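Local structure of 3-oxoacyl-(Acyl-carrier protein) synthase (Burkholderia xenovorans, 4EFI) at residues L268-N273 / C303-L308. The protein probably acts as a 3-oxoacyl-[acyl-carrier-protein] synthase of the ketoacyl synthase III type, an acyltransferase of the thiolase superfamily. Numbering follows the deposited sequence.
Sequences LFHQAN and CASIPL
Ser305 meets His270 at the edge of its imidazole ring, near the ring plane: Ser305 OG and His270 ND1 are 2.8 Å apart, and the hydrogen bond is almost straight at 170°. Either atom could be the donor, and serine suits the place because a small hydroxyl can donate or accept a hydrogen bond. With chi1 at 69°, OG lies between the serine's own backbone N and carbonyl carbon, turned to the histidine; a second, weak hydrogen bond joins it to Ser302 O. Ser305 CB also lies 4.2 Å from CB of Gln271, the residue after His270. Gln271, centre of an inverse gamma turn, folds back so that its NE2 bonds Phe269 O at 3.0 Å, while OE1 accepts from Asn294 N; the amide, donor at one end and acceptor at the other, fastens the turn to the loop at Asn294. Since His270 also touches Cys128 and Asn300, the grouping is consistent with the Cys-His-Asn active site of ketoacyl synthase III enzymes, with Ser305 as a second-shell residue fixing the rotation of the imidazole.

Ile306 follows with van der Waals contacts alone. Its branched side chain lies along the backbone where the strand gives way to the loop, and Ile306 CG1 rests 3.8 Å from His270 N. Ile306 CD1 reaches to 4.0 Å from Leu268 O. The other branch, Ile306 CG2, comes 4.3 Å from Leu268 CB. Beta-branching lets one residue cover both backbone and leucine.

Leu268 and Ile306 both lean on Met327 of strand 323-331, the parallel neighbour of edge strand 266-269. Helix 305-313 lies between the two sheets of the thiolase fold: Ile306 faces the sheet carrying strand 266-269, whereas Pro307 and Leu308 pack on strands 17-26 and 176-184 of the other.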
loop_
_atom_site.group_PDB
_atom_site.type_symbol
_atom_site.label_atom_id
_atom_site.label_comp_id
_atom_site.label_asym_id
_atom_site.label_seq_id
_atom_site.Cartn_x
_atom_site.Cartn_y
_atom_site.Cartn_z
ATOM N N LEU A 268 -11.392 -2.909 -0.222
ATOM C CA LEU A 268 -10.171 -2.585 0.511
ATOM C C LEU A 268 -9.575 -1.312 -0.044
ATOM O O LEU A 268 -9.060 -1.320 -1.168
ATOM C CB LEU A 268 -9.194 -3.738 0.348
ATOM C CG LEU A 268 -9.739 -5.090 0.792
ATOM C CD1 LEU A 268 -8.862 -6.205 0.282
ATOM C CD2 LEU A 268 -9.819 -5.130 2.310
ATOM N N PHE A 269 -9.659 -0.230 0.718
ATOM C CA PHE A 269 -9.122 1.055 0.310
ATOM C C PHE A 269 -7.812 1.333 0.994
ATOM O O PHE A 269 -7.615 0.998 2.163
ATOM C CB PHE A 269 -10.075 2.186 0.694
ATOM C CG PHE A 269 -11.310 2.266 -0.160
ATOM C CD1 PHE A 269 -12.386 1.436 0.088
ATOM C CD2 PHE A 269 -11.388 3.150 -1.222
ATOM C CE1 PHE A 269 -13.538 1.490 -0.707
ATOM C CE2 PHE A 269 -12.529 3.212 -2.011
ATOM C CZ PHE A 269 -13.605 2.376 -1.745
ATOM N N HIS A 270 -6.933 2.034 0.297
ATOM C CA HIS A 270 -5.791 2.631 0.944
ATOM C C HIS A 270 -6.286 3.417 2.132
ATOM O O HIS A 270 -7.263 4.181 2.022
ATOM C CB HIS A 270 -5.056 3.540 -0.023
ATOM C CG HIS A 270 -4.115 4.495 0.653
ATOM N ND1 HIS A 270 -3.138 4.080 1.474
ATOM C CD2 HIS A 270 -4.042 5.881 0.622
ATOM C CE1 HIS A 270 -2.467 5.144 1.938
ATOM N NE2 HIS A 270 -3.021 6.244 1.415
ATOM N N GLN A 271 -5.635 3.243 3.278
ATOM C CA GLN A 271 -6.102 3.800 4.541
ATOM C C GLN A 271 -5.614 5.237 4.709
ATOM O O GLN A 271 -4.750 5.531 5.531
ATOM C CB GLN A 271 -5.650 2.910 5.695
ATOM C CG GLN A 271 -6.179 1.471 5.569
ATOM C CD GLN A 271 -7.626 1.359 5.985
ATOM O OE1 GLN A 271 -7.950 1.440 7.172
ATOM N NE2 GLN A 271 -8.512 1.157 5.005
ATOM N N ALA A 272 -6.153 6.136 3.898
ATOM C CA ALA A 272 -5.637 7.493 3.822
ATOM C C ALA A 272 -5.869 8.261 5.119
ATOM O O ALA A 272 -4.952 8.899 5.651
ATOM C CB ALA A 272 -6.276 8.233 2.645
ATOM N N ASN A 273 -7.115 8.239 5.577
ATOM C CA ASN A 273 -7.565 8.751 6.867
ATOM C C ASN A 273 -9.051 8.411 6.968
ATOM O O ASN A 273 -9.734 8.238 5.951
ATOM C CB ASN A 273 -7.296 10.249 7.047
ATOM C CG ASN A 273 -8.125 11.120 6.130
ATOM O OD1 ASN A 273 -9.301 11.359 6.385
ATOM N ND2 ASN A 273 -7.498 11.651 5.099
ATOM N N CYS A 303 2.114 2.592 0.834
ATOM C CA CYS A 303 1.873 1.477 -0.085
ATOM C C CYS A 303 1.545 0.142 0.594
ATOM O O CYS A 303 0.959 -0.727 -0.035
ATOM C CB CYS A 303 3.053 1.261 -1.044
ATOM S SG CYS A 303 4.614 0.935 -0.229
ATOM N N ALA A 304 1.935 -0.017 1.857
ATOM C CA ALA A 304 1.619 -1.246 2.590
ATOM C C ALA A 304 0.171 -1.341 3.048
ATOM O O ALA A 304 -0.240 -2.393 3.556
ATOM C CB ALA A 304 2.518 -1.389 3.786
ATOM N N SER A 305 -0.603 -0.273 2.896
ATOM C CA SER A 305 -1.862 -0.196 3.613
ATOM C C SER A 305 -2.856 -1.286 3.188
ATOM O O SER A 305 -3.533 -1.855 4.036
ATOM C CB SER A 305 -2.464 1.197 3.477
ATOM O OG SER A 305 -2.896 1.406 2.147
ATOM N N ILE A 306 -2.977 -1.573 1.897
ATOM C CA ILE A 306 -3.921 -2.599 1.466
ATOM C C ILE A 306 -3.513 -4.021 1.884
ATOM O O ILE A 306 -4.306 -4.750 2.462
ATOM C CB ILE A 306 -4.231 -2.483 -0.050
ATOM C CG1 ILE A 306 -5.000 -1.186 -0.320
ATOM C CG2 ILE A 306 -5.010 -3.705 -0.511
ATOM C CD1 ILE A 306 -5.175 -0.849 -1.793
ATOM N N PRO A 307 -2.265 -4.444 1.607
ATOM C CA PRO A 307 -1.909 -5.792 2.074
ATOM C C PRO A 307 -1.957 -5.925 3.607
ATOM O O PRO A 307 -2.328 -6.979 4.124
ATOM C CB PRO A 307 -0.496 -6.020 1.506
ATOM C CG PRO A 307 0.015 -4.665 1.145
ATOM C CD PRO A 307 -1.224 -3.872 0.751
ATOM N N LEU A 308 -1.643 -4.857 4.334
ATOM C CA LEU A 308 -1.739 -4.892 5.800
ATOM C C LEU A 308 -3.203 -5.051 6.212
ATOM O O LEU A 308 -3.538 -5.836 7.115
ATOM C CB LEU A 308 -1.112 -3.635 6.420
ATOM C CG LEU A 308 -1.117 -3.589 7.955
ATOM C CD1 LEU A 308 -0.295 -4.698 8.568
ATOM C CD2 LEU A 308 -0.624 -2.212 8.398
#